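KP6 killer toxin subunit beta (Ustilago maydis virus P6, PDB 4GVB) forms the beta subunit of a secreted, virally encoded heterodimeric antifungal toxin that kills sensitive fungal cells. Local coordinates at residues Arg5-Gln10 with Thr72-Asp77; Val19-Val24 with Ser68-Asn73. All coordinates share one frame; numbering follows the deposited sequence.

Contact 1. Residues Arg5-Gln10 with Thr72-Asp77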
loop_
_atom_site.group_PDB
_atom_site.type_symbol
_atom_site.label_atom_id
_atom_site.label_comp_id
_atom_site.label_asym_id
_atom_site.label_seq_id
_atom_site.Cartn_x
_atom_site.Cartn_y
_atom_site.Cartn_z
ATOM N N ARG B 5 8.181 5.978 24.526
ATOM C CA ARG B 5 6.765 6.270 24.710
ATOM C C ARG B 5 5.984 6.035 23.432
ATOM O O ARG B 5 6.557 5.890 22.355
ATOM C CB ARG B 5 6.568 7.721 25.146
ATOM C CG ARG B 5 7.542 8.181 26.210
ATOM C CD ARG B 5 7.414 7.349 27.472
ATOM N NE ARG B 5 6.488 7.954 28.427
ATOM C CZ ARG B 5 5.242 7.539 28.634
ATOM N NH1 ARG B 5 4.761 6.501 27.955
ATOM N NH2 ARG B 5 4.481 8.160 29.531
ATOM N N PRO B 6 4.658 6.005 23.546
ATOM C CA PRO B 6 3.857 5.731 22.353
ATOM C C PRO B 6 3.825 6.918 21.397
ATOM O O PRO B 6 3.758 8.071 21.825
ATOM C CB PRO B 6 2.462 5.446 22.928
ATOM C CG PRO B 6 2.718 5.086 24.385
ATOM C CD PRO B 6 3.860 5.953 24.780
ATOM N N VAL B 7 3.872 6.617 20.105
ATOM C CA VAL B 7 3.853 7.635 19.061
ATOM C C VAL B 7 2.605 7.449 18.200
ATOM O O VAL B 7 2.041 6.349 18.139
ATOM C CB VAL B 7 5.136 7.537 18.181
ATOM C CG1 VAL B 7 5.089 6.291 17.322
ATOM C CG2 VAL B 7 5.282 8.763 17.305
ATOM N N MET B 8 2.143 8.519 17.564
ATOM C CA MET B 8 1.083 8.414 16.565
ATOM C C MET B 8 1.594 9.035 15.263
ATOM O O MET B 8 2.259 10.063 15.287
ATOM C CB MET B 8 -0.209 9.088 17.044
ATOM C CG MET B 8 -0.091 10.579 17.318
ATOM S SD MET B 8 -1.559 11.266 18.127
ATOM C CE MET B 8 -1.208 13.004 18.012
ATOM N N CYS B 9 1.292 8.401 14.133
ATOM C CA CYS B 9 1.887 8.790 12.867
ATOM C C CYS B 9 0.903 8.797 11.713
ATOM O O CYS B 9 -0.083 8.056 11.710
ATOM C CB CYS B 9 3.034 7.837 12.502
ATOM S SG CYS B 9 4.398 7.708 13.688
ATOM N N GLN B 10 1.184 9.661 10.742
ATOM C CA GLN B 10 0.490 9.692 9.466
ATOM C C GLN B 10 1.528 9.456 8.382
ATOM O O GLN B 10 2.677 9.870 8.519
ATOM C CB GLN B 10 -0.113 11.079 9.207
ATOM C CG GLN B 10 -1.032 11.650 10.275
ATOM C CD GLN B 10 -1.477 13.057 9.907
ATOM O OE1 GLN B 10 -2.639 13.425 10.074
ATOM N NE2 GLN B 10 -0.549 13.845 9.393
ATOM N N THR B 72 6.731 10.450 6.707
ATOM C CA THR B 72 5.880 10.253 7.856
ATOM C C THR B 72 5.939 11.467 8.750
ATOM O O THR B 72 6.978 12.102 8.870
ATOM C CB THR B 72 6.313 9.034 8.682
ATOM O OG1 THR B 72 7.629 9.263 9.207
ATOM C CG2 THR B 72 6.296 7.757 7.816
ATOM N N ASN B 73 4.808 11.792 9.357
ATOM C CA ASN B 73 4.785 12.779 10.419
ATOM C C ASN B 73 4.423 12.011 11.666
ATOM O O ASN B 73 3.392 11.359 11.699
ATOM C CB ASN B 73 3.733 13.860 10.161
ATOM C CG ASN B 73 4.032 14.700 8.931
ATOM O OD1 ASN B 73 5.126 14.638 8.358
ATOM N ND2 ASN B 73 3.060 15.513 8.529
ATOM N N CYS B 74 5.274 12.063 12.684
ATOM C CA CYS B 74 5.023 11.298 13.896
ATOM C C CYS B 74 5.057 12.231 15.085
ATOM O O CYS B 74 5.803 13.200 15.081
ATOM C CB CYS B 74 6.069 10.199 14.090
ATOM S SG CYS B 74 5.945 8.804 12.951
ATOM N N GLN B 75 4.249 11.938 16.098
ATOM C CA GLN B 75 4.366 12.673 17.351
ATOM C C GLN B 75 3.988 11.827 18.552
ATOM O O GLN B 75 3.334 10.800 18.413
ATOM C CB GLN B 75 3.546 13.954 17.313
ATOM C CG GLN B 75 2.111 13.798 16.900
ATOM C CD GLN B 75 1.416 15.137 16.798
ATOM O OE1 GLN B 75 1.276 15.695 15.712
ATOM N NE2 GLN B 75 0.992 15.670 17.934
ATOM N N PRO B 76 4.405 12.257 19.751
ATOM C CA PRO B 76 3.984 11.470 20.908
ATOM C C PRO B 76 2.467 11.485 21.009
ATOM O O PRO B 76 1.819 12.497 20.732
ATOM C CB PRO B 76 4.640 12.193 22.092
ATOM C CG PRO B 76 4.972 13.556 21.588
ATOM C CD PRO B 76 5.189 13.448 20.119
ATOM N N ASP B 77 1.901 10.336 21.351
ATOM C CA ASP B 77 0.457 10.198 21.451
ATOM C C ASP B 77 0.021 10.662 22.837
ATOM O O ASP B 77 0.380 10.046 23.831
ATOM C CB ASP B 77 0.069 8.733 21.249
ATOM C CG ASP B 77 -1.435 8.515 21.245
ATOM O OD1 ASP B 77 -2.186 9.410 21.680
ATOM O OD2 ASP B 77 -1.870 7.424 20.816
HETATM O O HOH W 1 3.011 8.983 24.133
HETATM O O HOH W 2 -0.018 5.555 19.889
#
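C9 and C74 face each other as a non-hydrogen-bonded pair of an antiparallel two-stranded sheet, and a disulfide of 2.0 Å between their SG atoms closes the pair. Both SG atoms lie anti to their own carbonyl carbons (chi1 -58° for C9, -72° for C74), and the cross-strand bridge turns through a chi3 of 111°. The face that carries it packs on helix 57-67, where F60 touches C9 and S57 touches C74. Packing is tight here: beside the bridge, V7 CG2 comes to 3.0 Å from Q75 O. Flanking the disulfide are two hydrogen-bonded pairs, M8 with Q75 and Q10 with N73; M8 N reaches Q75 O at 2.7 Å, and Q75 N returns to M8 O at 2.9 Å. On the far face M8 extends across Q75, its CE 3.6 Å from Q75 CG, while its SD comes within 4.0 Å of D77 CA, the M8 and D77 side chains crossing at about a right angle; R47 of strand 46-47 touches both. In contrast to buried M8, C9 and Q10, Q75 and P76 are exposed, and beyond V7 and P76 the pairing becomes wetter: D77 N still donates to P6 O at 3.0 Å, from above the carbonyl plane, and one water donates to both P6 O and D77 O. A second water donates to V7 O and D77 OD2, 2.8 Å from each; Q79 NE2 also donates to D77 OD2.

Contact 2. Residues Val19-Val24 with Ser68-Asn73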
loop_
_atom_site.group_PDB
_atom_site.type_symbol
_atom_site.label_atom_id
_atom_site.label_comp_id
_atom_site.label_asym_id
_atom_site.label_seq_id
_atom_site.Cartn_x
_atom_site.Cartn_y
_atom_site.Cartn_z
ATOM N N VAL B 19 1.056 16.590 2.534
ATOM C CA VAL B 19 -0.328 16.399 2.957
ATOM C C VAL B 19 -0.561 14.944 3.406
ATOM O O VAL B 19 0.170 14.043 2.989
ATOM C CB VAL B 19 -1.320 16.835 1.855
ATOM C CG1 VAL B 19 -1.286 15.875 0.667
ATOM C CG2 VAL B 19 -2.718 16.960 2.418
ATOM N N ARG B 20 -1.543 14.731 4.283
ATOM C CA ARG B 20 -1.934 13.390 4.732
ATOM C C ARG B 20 -2.286 12.518 3.535
ATOM O O ARG B 20 -3.002 12.970 2.654
ATOM C CB ARG B 20 -3.213 13.471 5.563
ATOM C CG ARG B 20 -3.133 14.251 6.833
ATOM C CD ARG B 20 -4.542 14.620 7.288
ATOM N NE ARG B 20 -5.461 13.477 7.264
ATOM C CZ ARG B 20 -6.714 13.521 7.714
ATOM N NH1 ARG B 20 -7.180 14.652 8.217
ATOM N NH2 ARG B 20 -7.500 12.448 7.671
ATOM N N LEU B 21 -1.807 11.277 3.511
ATOM C CA LEU B 21 -2.242 10.322 2.485
ATOM C C LEU B 21 -2.973 9.223 3.214
ATOM O O LEU B 21 -2.365 8.252 3.664
ATOM C CB LEU B 21 -1.040 9.739 1.736
ATOM C CG LEU B 21 -0.146 10.687 0.937
ATOM C CD1 LEU B 21 1.063 9.946 0.326
ATOM C CD2 LEU B 21 -0.948 11.396 -0.113
ATOM N N ASP B 22 -4.283 9.389 3.362
ATOM C CA ASP B 22 -5.047 8.562 4.289
ATOM C C ASP B 22 -5.027 7.053 3.989
ATOM O O ASP B 22 -4.827 6.243 4.873
ATOM C CB ASP B 22 -6.480 9.102 4.435
ATOM C CG ASP B 22 -6.529 10.468 5.139
ATOM O OD1 ASP B 22 -5.566 10.832 5.860
ATOM O OD2 ASP B 22 -7.543 11.177 4.979
ATOM N N ALA B 23 -5.220 6.679 2.733
ATOM C CA ALA B 23 -5.259 5.266 2.379
ATOM C C ALA B 23 -3.901 4.599 2.601
ATOM O O ALA B 23 -3.812 3.404 2.928
ATOM C CB ALA B 23 -5.718 5.106 0.947
ATOM N N VAL B 24 -2.844 5.381 2.428
ATOM C CA VAL B 24 -1.490 4.902 2.686
ATOM C C VAL B 24 -1.309 4.682 4.188
ATOM O O VAL B 24 -0.811 3.644 4.635
ATOM C CB VAL B 24 -0.438 5.908 2.145
ATOM C CG1 VAL B 24 0.957 5.360 2.333
ATOM C CG2 VAL B 24 -0.686 6.188 0.655
ATOM N N SER B 68 3.689 3.585 -0.637
ATOM C CA SER B 68 3.688 4.792 -1.454
ATOM C C SER B 68 5.020 5.520 -1.349
ATOM O O SER B 68 5.816 5.246 -0.446
ATOM C CB SER B 68 2.557 5.723 -1.000
ATOM O OG SER B 68 2.300 6.747 -1.954
ATOM N N HIS B 69 5.279 6.454 -2.261
ATOM C CA HIS B 69 6.449 7.301 -2.068
ATOM C C HIS B 69 6.076 8.351 -1.031
ATOM O O HIS B 69 5.668 9.471 -1.367
ATOM C CB HIS B 69 6.912 7.985 -3.344
ATOM C CG HIS B 69 8.193 8.748 -3.172
ATOM N ND1 HIS B 69 9.397 8.130 -2.919
ATOM C CD2 HIS B 69 8.453 10.076 -3.185
ATOM C CE1 HIS B 69 10.345 9.039 -2.800
ATOM N NE2 HIS B 69 9.797 10.230 -2.954
ATOM N N ALA B 70 6.195 7.968 0.234
ATOM C CA ALA B 70 5.673 8.799 1.306
ATOM C C ALA B 70 6.697 9.013 2.411
ATOM O O ALA B 70 7.634 8.231 2.579
ATOM C CB ALA B 70 4.404 8.176 1.881
ATOM N N GLY B 71 6.505 10.089 3.157
ATOM C CA GLY B 71 7.271 10.314 4.359
ATOM C C GLY B 71 6.305 10.109 5.500
ATOM O O GLY B 71 5.175 9.660 5.290
ATOM N N THR B 72 6.731 10.450 6.707
ATOM C CA THR B 72 5.880 10.253 7.856
ATOM C C THR B 72 5.939 11.467 8.750
ATOM O O THR B 72 6.978 12.102 8.870
ATOM C CB THR B 72 6.313 9.034 8.682
ATOM O OG1 THR B 72 7.629 9.263 9.207
ATOM C CG2 THR B 72 6.296 7.757 7.816
ATOM N N ASN B 73 4.808 11.792 9.357
ATOM C CA ASN B 73 4.785 12.779 10.419
ATOM C C ASN B 73 4.423 12.011 11.666
ATOM O O ASN B 73 3.392 11.359 11.699
ATOM C CB ASN B 73 3.733 13.860 10.161
ATOM C CG ASN B 73 4.032 14.700 8.931
ATOM O OD1 ASN B 73 5.126 14.638 8.358
ATOM N ND2 ASN B 73 3.060 15.513 8.529
#
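L21 and V24 carry the contact of 19-24 with the run 68-70 that leads into strand 70-76, a case of a helix N-terminus packed on a strand entry through small apolar surfaces. Earlier in the first segment R20, whose CB points away from the strand, pairs with D22: NE donates to D22 OD1 at 3.0 Å, in the guanidinium plane and on the syn lone pair, while NH2 forms a salt bridge to D22 OD2 at 3.0 Å. L21 then occupies the N-cap position of helix 22-29, its carbonyl accepting from T25 OG1. Its CB points at the strand, and the extended chain beyond it (chi2 176°) brings CD1 alone to the contact, 4.1 Å from A70 CB and from S68 OG. In the first turn of the helix, V24 presents both methyls to S68: CG1 and CG2 each lie 3.7 Å from S68 CB, a fork astride one carbon. V24 also touches C11 of strand 7-13 and Y67 of helix 57-67. S68 has its hydroxyl anti to the backbone N (chi1 -166°), where OG is hydrogen-bonded to L68 O of the alpha subunit. After it, H69 centres an inverse gamma turn. With its apolar CB against V24 and its OG committed to alpha, S68 joins the buried packing of the beta subunit to the heterodimer interface by two ends of one short side chain.

Both contacts use strand 70-76, contact 1 along its pairing with strand 7-13 and contact 2 at its beginning, and they share T72 and N73; their centres lie about 13 Å apart, on opposite sides of the chain's centre. The chemistry differs with place. Contact 1 is a main-chain seam sealed by a covalent bond, buried at M8, C9 and Q10 but more open along most of 72-77, and no other subunit touches it. Contact 2 is much smaller and rests on side-chain packing, mostly buried, yet it borders the alpha subunit. Q10 and R20 bring the two together, since their side chains pack against each other beside the sheet.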